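Local coordinates for stress-induced protein 1 (Caenorhabditis elegans, PDB 4YE0), which probably binds unfolding proteins as a small heat shock protein chaperone, represented here by its alpha-crystallin domain with the N-terminal part of the protein removed, at residues G40-K45 and S51-T56; T72-N75 and Q79-I82. One frame throughout, in Å; residues are numbered along the deposited sequence.

Interaction 1 (G40-K45 and S51-T56); sequences GHHEVK and SKRSFT. With SO4 (sulfate ion), chain C.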
ATOM      1  N   GLY A  40       4.495  -6.933   3.221  1.00 37.57           N
ATOM      2  CA  GLY A  40       5.388  -5.896   2.727  1.00 39.83           C
ATOM      3  C   GLY A  40       5.411  -4.744   3.710  1.00 40.23           C
ATOM      4  O   GLY A  40       4.360  -4.320   4.191  1.00 38.40           O
ATOM      5  N   HIS A  41       6.602  -4.252   4.032  1.00 40.50           N
ATOM      6  CA  HIS A  41       6.736  -3.070   4.874  1.00 44.59           C
ATOM      7  C   HIS A  41       7.807  -2.137   4.332  1.00 47.26           C
ATOM      8  O   HIS A  41       8.980  -2.505   4.232  1.00 47.07           O
ATOM      9  CB  HIS A  41       7.046  -3.441   6.325  1.00 49.81           C
ATOM     10  CG  HIS A  41       7.025  -2.266   7.256  1.00 60.63           C
ATOM     11  ND1 HIS A  41       7.924  -2.112   8.291  1.00 63.42           N
ATOM     12  CD2 HIS A  41       6.227  -1.173   7.289  1.00 65.47           C
ATOM     13  CE1 HIS A  41       7.669  -0.985   8.929  1.00 62.87           C
ATOM     14  NE2 HIS A  41       6.644  -0.395   8.342  1.00 66.50           N
ATOM     15  N   HIS A  42       7.384  -0.932   3.969  1.00 46.72           N
ATOM     16  CA  HIS A  42       8.295   0.117   3.550  1.00 44.93           C
ATOM     17  C   HIS A  42       8.159   1.288   4.517  1.00 49.55           C
ATOM     18  O   HIS A  42       7.049   1.732   4.809  1.00 47.99           O
ATOM     19  CB  HIS A  42       7.979   0.554   2.124  1.00 41.28           C
ATOM     20  CG  HIS A  42       8.626   1.843   1.736  1.00 47.10           C
ATOM     21  ND1 HIS A  42       9.928   1.918   1.288  1.00 51.88           N
ATOM     22  CD2 HIS A  42       8.157   3.112   1.745  1.00 51.04           C
ATOM     23  CE1 HIS A  42      10.230   3.177   1.032  1.00 52.22           C
ATOM     24  NE2 HIS A  42       9.173   3.922   1.301  1.00 53.78           N
ATOM     25  N   GLU A  43       9.295   1.778   5.006  1.00 52.79           N
ATOM     26  CA  GLU A  43       9.328   2.855   5.987  1.00 56.31           C
ATOM     27  C   GLU A  43      10.539   3.738   5.713  1.00 63.25           C
ATOM     28  O   GLU A  43      11.682   3.313   5.895  1.00 66.45           O
ATOM     29  CB  GLU A  43       9.396   2.270   7.398  1.00 62.28           C
ATOM     30  CG  GLU A  43       9.319   3.297   8.517  1.00 71.51           C
ATOM     31  CD  GLU A  43       9.133   2.657   9.880  1.00 84.68           C
ATOM     32  OE1 GLU A  43       9.649   1.538  10.096  1.00 86.13           O
ATOM     33  OE2 GLU A  43       8.471   3.274  10.742  1.00 91.14           O
ATOM     34  N   VAL A  44      10.278   4.964   5.265  1.00 68.12           N
ATOM     35  CA  VAL A  44      11.325   5.903   4.870  1.00 72.35           C
ATOM     36  C   VAL A  44      11.244   7.175   5.707  1.00 81.28           C
ATOM     37  O   VAL A  44      10.159   7.595   6.103  1.00 75.11           O
ATOM     38  CB  VAL A  44      11.230   6.223   3.352  1.00 71.27           C
ATOM     39  CG1 VAL A  44      11.151   7.724   3.067  1.00 72.21           C
ATOM     40  CG2 VAL A  44      12.395   5.589   2.603  1.00 72.24           C
ATOM     41  N   LYS A  45      12.399   7.778   5.972  1.00 92.86           N
ATOM     42  CA  LYS A  45      12.467   9.074   6.641  1.00100.65           C
ATOM     43  C   LYS A  45      12.957  10.166   5.695  1.00109.79           C
ATOM     44  O   LYS A  45      13.590   9.898   4.671  1.00100.60           O
ATOM     45  CB  LYS A  45      13.369   9.004   7.886  1.00 97.08           C
ATOM     46  CG  LYS A  45      12.673   9.278   9.217  1.00 91.58           C
ATOM     47  CD  LYS A  45      11.423   8.442   9.461  1.00 89.99           C
ATOM     48  CE  LYS A  45      11.743   6.999   9.812  1.00 87.56           C
ATOM     49  NZ  LYS A  45      10.498   6.264  10.173  1.00 81.68           N
ATOM     50  N   SER A  51       7.426   8.663   5.122  1.00 46.92           N
ATOM     51  CA  SER A  51       6.518   7.829   4.348  1.00 49.55           C
ATOM     52  C   SER A  51       6.586   6.387   4.835  1.00 52.97           C
ATOM     53  O   SER A  51       7.655   5.873   5.167  1.00 54.69           O
ATOM     54  CB  SER A  51       6.869   7.885   2.865  1.00 50.89           C
ATOM     55  OG  SER A  51       6.074   6.973   2.130  1.00 55.91           O
ATOM     56  N   LYS A  52       5.432   5.734   4.849  1.00 52.28           N
ATOM     57  CA  LYS A  52       5.298   4.414   5.434  1.00 48.75           C
ATOM     58  C   LYS A  52       4.188   3.675   4.686  1.00 42.85           C
ATOM     59  O   LYS A  52       3.107   4.222   4.488  1.00 45.23           O
ATOM     60  CB  LYS A  52       4.986   4.576   6.923  1.00 53.79           C
ATOM     61  CG  LYS A  52       4.744   3.301   7.716  1.00 62.07           C
ATOM     62  CD  LYS A  52       4.329   3.663   9.143  1.00 67.77           C
ATOM     63  CE  LYS A  52       3.676   2.505   9.886  1.00 74.01           C
ATOM     64  NZ  LYS A  52       4.637   1.770  10.760  1.00 74.61           N
ATOM     65  N   ARG A  53       4.482   2.453   4.248  1.00 40.95           N
ATOM     66  CA  ARG A  53       3.547   1.617   3.496  1.00 43.02           C
ATOM     67  C   ARG A  53       3.607   0.208   4.036  1.00 40.11           C
ATOM     68  O   ARG A  53       4.646  -0.234   4.515  1.00 41.31           O
ATOM     69  CB  ARG A  53       3.930   1.546   2.021  1.00 49.67           C
ATOM     70  CG  ARG A  53       3.551   2.746   1.186  1.00 54.23           C
ATOM     71  CD  ARG A  53       3.681   2.411  -0.293  1.00 57.36           C
ATOM     72  NE  ARG A  53       5.051   2.101  -0.701  1.00 54.40           N
ATOM     73  CZ  ARG A  53       6.010   3.006  -0.879  1.00 52.24           C
ATOM     74  NH1 ARG A  53       5.781   4.296  -0.662  1.00 56.27           N
ATOM     75  NH2 ARG A  53       7.222   2.626  -1.265  1.00 46.12           N
ATOM     76  N   SER A  54       2.498  -0.506   3.911  1.00 41.54           N
ATOM     77  CA  SER A  54       2.375  -1.836   4.476  1.00 43.31           C
ATOM     78  C   SER A  54       1.264  -2.597   3.793  1.00 41.52           C
ATOM     79  O   SER A  54       0.282  -2.006   3.336  1.00 44.20           O
ATOM     80  CB  SER A  54       2.054  -1.750   5.968  1.00 49.83           C
ATOM     81  OG  SER A  54       3.206  -1.451   6.727  1.00 58.03           O
ATOM     82  N   PHE A  55       1.424  -3.912   3.729  1.00 41.85           N
ATOM     83  CA  PHE A  55       0.311  -4.790   3.412  1.00 42.11           C
ATOM     84  C   PHE A  55       0.569  -6.177   3.980  1.00 41.62           C
ATOM     85  O   PHE A  55       1.715  -6.577   4.194  1.00 41.45           O
ATOM     86  CB  PHE A  55       0.029  -4.842   1.900  1.00 41.59           C
ATOM     87  CG  PHE A  55       0.825  -5.879   1.158  1.00 45.69           C
ATOM     88  CD1 PHE A  55       2.047  -5.554   0.580  1.00 43.64           C
ATOM     89  CD2 PHE A  55       0.345  -7.177   1.018  1.00 48.11           C
ATOM     90  CE1 PHE A  55       2.779  -6.506  -0.110  1.00 44.55           C
ATOM     91  CE2 PHE A  55       1.076  -8.133   0.331  1.00 48.74           C
ATOM     92  CZ  PHE A  55       2.294  -7.796  -0.235  1.00 45.04           C
ATOM     93  N   THR A  56      -0.519  -6.886   4.249  1.00 42.58           N
ATOM     94  CA  THR A  56      -0.462  -8.269   4.672  1.00 41.35           C
ATOM     95  C   THR A  56      -1.567  -9.008   3.938  1.00 42.26           C
ATOM     96  O   THR A  56      -2.735  -8.627   4.013  1.00 47.95           O
ATOM     97  CB  THR A  56      -0.649  -8.400   6.193  1.00 43.02           C
ATOM     98  OG1 THR A  56       0.266  -7.529   6.862  1.00 41.93           O
ATOM     99  CG2 THR A  56      -0.405  -9.839   6.654  1.00 40.76           C
TER
HETATM  100  S   SO4 C 901       8.423   6.701  -0.617  1.00 66.01           S
HETATM  101  O1  SO4 C 901       9.718   6.097  -1.010  1.00 74.25           O
HETATM  102  O2  SO4 C 901       7.921   6.020   0.593  1.00 67.89           O
HETATM  103  O3  SO4 C 901       7.438   6.550  -1.714  1.00 65.14           O
HETATM  104  O4  SO4 C 901       8.619   8.139  -0.319  1.00 55.51           O
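The guanidinium of R53 lies flat on the imidazole of H42, centres 4.0 Å apart and planes at 13°, on one face of the antiparallel hairpin formed by strands 35-45 and 49-60 of the alpha-crystallin domain. This is an offset guanidinium-imidazole stack, with NH2 of R53 over the rim of the ring, 3.2 Å from CD2 of H42. A bend at chi3 (-63°) turns the guanidinium toward strand 35-45, over the ring. E26 accepts a hydrogen bond from ND1 of H42, and the backbone carbonyl of A21 takes one from NH2 of R53, which help to hold the two groups in place. A sulfate, probably from the crystallisation liquor, sits at their edges: NE2 of H42 donates to O2 over a short 2.5 Å, bent to 134° at the hydrogen, and NH1 of R53 reaches O3 at 3.0 Å, with a weak second bond to O2.

On the other face, CD2 of H41 lies 3.1 Å from OG of S54, while E43 and K52 run side by side with OE2 and NZ 4.1 Å apart, beyond salt-bridge range. Six backbone hydrogen bonds keep the register. Strand 49-60 continues the sheet into the second subunit through an antiparallel ladder. Back on the H42 face, the F55 ring turns one face to G40, whose N is 3.8 Å from CE1. There too, beside V44, the S51 hydroxyl completes the grip on the sulfate, OG donating to O2 over 2.6 Å.

Interaction 2 (T72-N75 and Q79-I82); sequences TVIN and QMTI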
ATOM      1  N   THR A  72       8.548 -19.308  -4.736  1.00 34.69           N
ATOM      2  CA  THR A  72       8.182 -17.895  -4.754  1.00 38.74           C
ATOM      3  C   THR A  72       9.160 -17.136  -5.645  1.00 37.59           C
ATOM      4  O   THR A  72      10.368 -17.235  -5.458  1.00 36.35           O
ATOM      5  CB  THR A  72       8.241 -17.312  -3.321  1.00 39.35           C
ATOM      6  OG1 THR A  72       7.328 -18.017  -2.470  1.00 43.19           O
ATOM      7  CG2 THR A  72       7.894 -15.841  -3.303  1.00 37.40           C
ATOM      8  N   VAL A  73       8.643 -16.388  -6.617  1.00 40.83           N
ATOM      9  CA  VAL A  73       9.489 -15.528  -7.453  1.00 44.98           C
ATOM     10  C   VAL A  73       8.848 -14.161  -7.670  1.00 40.14           C
ATOM     11  O   VAL A  73       7.625 -14.041  -7.739  1.00 44.91           O
ATOM     12  CB  VAL A  73       9.814 -16.149  -8.843  1.00 49.16           C
ATOM     13  CG1 VAL A  73      10.707 -17.376  -8.713  1.00 52.18           C
ATOM     14  CG2 VAL A  73       8.548 -16.491  -9.606  1.00 50.32           C
ATOM     15  N   ILE A  74       9.693 -13.140  -7.765  1.00 34.69           N
ATOM     16  CA  ILE A  74       9.282 -11.801  -8.152  1.00 38.91           C
ATOM     17  C   ILE A  74       9.985 -11.485  -9.469  1.00 47.58           C
ATOM     18  O   ILE A  74      11.203 -11.622  -9.558  1.00 45.14           O
ATOM     19  CB  ILE A  74       9.706 -10.754  -7.104  1.00 37.72           C
ATOM     20  CG1 ILE A  74       9.134 -11.103  -5.731  1.00 36.92           C
ATOM     21  CG2 ILE A  74       9.247  -9.360  -7.522  1.00 41.00           C
ATOM     22  CD1 ILE A  74       9.647 -10.211  -4.622  1.00 38.19           C
ATOM     23  N   ASN A  75       9.226 -11.069 -10.483  1.00 55.47           N
ATOM     24  CA  ASN A  75       9.806 -10.730 -11.790  1.00 61.07           C
ATOM     25  C   ASN A  75      10.276  -9.274 -11.828  1.00 59.63           C
ATOM     26  O   ASN A  75      10.214  -8.572 -10.820  1.00 51.59           O
ATOM     27  CB  ASN A  75       8.822 -11.047 -12.934  1.00 61.62           C
ATOM     28  CG  ASN A  75       7.583 -10.162 -12.927  1.00 57.47           C
ATOM     29  OD1 ASN A  75       7.544  -9.118 -12.278  1.00 60.05           O
ATOM     30  ND2 ASN A  75       6.561 -10.582 -13.665  1.00 55.71           N
ATOM     31  N   GLN A  79       5.828  -8.297 -10.117  1.00 57.31           N
ATOM     32  CA  GLN A  79       4.756  -9.253  -9.889  1.00 59.27           C
ATOM     33  C   GLN A  79       5.339 -10.470  -9.203  1.00 55.40           C
ATOM     34  O   GLN A  79       6.261 -11.093  -9.724  1.00 56.08           O
ATOM     35  CB  GLN A  79       4.105  -9.675 -11.203  1.00 67.88           C
ATOM     36  CG  GLN A  79       2.952 -10.659 -11.030  1.00 75.46           C
ATOM     37  CD  GLN A  79       2.436 -11.189 -12.354  1.00 80.97           C
ATOM     38  OE1 GLN A  79       3.173 -11.829 -13.106  1.00 78.34           O
ATOM     39  NE2 GLN A  79       1.164 -10.934 -12.644  1.00 84.42           N
ATOM     40  N   MET A  80       4.804 -10.803  -8.033  1.00 51.22           N
ATOM     41  CA  MET A  80       5.209 -12.012  -7.335  1.00 45.58           C
ATOM     42  C   MET A  80       4.312 -13.154  -7.771  1.00 43.26           C
ATOM     43  O   MET A  80       3.095 -12.994  -7.857  1.00 44.24           O
ATOM     44  CB  MET A  80       5.111 -11.829  -5.822  1.00 42.79           C
ATOM     45  CG  MET A  80       5.703 -12.982  -5.025  1.00 43.61           C
ATOM     46  SD  MET A  80       5.758 -12.616  -3.261  1.00 48.05           S
ATOM     47  CE  MET A  80       4.023 -12.664  -2.925  1.00 43.32           C
ATOM     48  N   THR A  81       4.906 -14.305  -8.050  1.00 42.31           N
ATOM     49  CA  THR A  81       4.116 -15.509  -8.233  1.00 45.79           C
ATOM     50  C   THR A  81       4.596 -16.595  -7.279  1.00 41.94           C
ATOM     51  O   THR A  81       5.796 -16.825  -7.109  1.00 37.05           O
ATOM     52  CB  THR A  81       4.069 -16.003  -9.702  1.00 50.66           C
ATOM     53  OG1 THR A  81       3.339 -17.236  -9.769  1.00 57.02           O
ATOM     54  CG2 THR A  81       5.446 -16.219 -10.267  1.00 51.80           C
ATOM     55  N   ILE A  82       3.626 -17.224  -6.628  1.00 40.64           N
ATOM     56  CA  ILE A  82       3.880 -18.322  -5.727  1.00 39.67           C
ATOM     57  C   ILE A  82       3.179 -19.523  -6.326  1.00 40.67           C
ATOM     58  O   ILE A  82       1.980 -19.464  -6.593  1.00 44.57           O
ATOM     59  CB  ILE A  82       3.315 -18.037  -4.324  1.00 40.13           C
ATOM     60  CG1 ILE A  82       3.975 -16.782  -3.737  1.00 41.07           C
ATOM     61  CG2 ILE A  82       3.532 -19.242  -3.419  1.00 40.17           C
ATOM     62  CD1 ILE A  82       3.309 -16.257  -2.482  1.00 46.04           C
TER
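Backbone hydrogen bonds set the register between T72-N75 and Q79-I82. V73 and T81 form a hydrogen-bonded pair, with V73 N giving to T81 O and T81 N returning to V73 O over 2.7 Å, while N75 N donates to Q79 O. CA-H...O contacts lie between these bonds, such as that from M80 CA to V73 O.

A side chain supplies the next bond toward the turn. With CG of N75 between the backbone N and the carbonyl carbon (chi1 67°), the amide reaches across, and OD1 accepts from Q79 N at 2.9 Å. The N-H points almost straight at the oxygen (167°), although the donor stands above the amide plane, 41° out of it. Replacing N75 with alanine removes OD1, and the Q79 N-H would probably be left without a protein acceptor at the start of its strand. The motif is the antiparallel hairpin of strands 71-74 and 79-85 in the alpha-crystallin beta-sandwich, with 71-74 outermost in its sheet within the chain.

Van der Waals contacts differ on the two faces. On one, V73 and T81 point the same way, their CG2 methyls facing each other. On the other, M80 crosses I74 and T72 at a slant, its CG 4.0 Å from CG1 of I74 and its SD 3.9 Å from CG2 of T72. V29 and I38 also pack against M80, and CG1 of I82 lies 3.8 Å from the T72 hydroxyl oxygen OG1, the two side chains side by side.

Overall arrangement
Interactions 1 and 2 are two antiparallel hairpins closed in series along the chain, in different sheets of the same alpha-crystallin domain. Their centres are 19 Å apart and their nearest atoms about 6 Å apart, without touching. Interaction 2 lies nearer the body of the fold, its centre about 7 Å from that of the chain; interaction 1 lies about 19 Å out, where 51-56 pairs with the second subunit. Strand 35-45 links the two regions: its residues 40-45 form interaction 1, while I38 packs against both F55 of interaction 1 and M80 and I82 of interaction 2. Of the two, the sulfate bonds to interaction 1 alone.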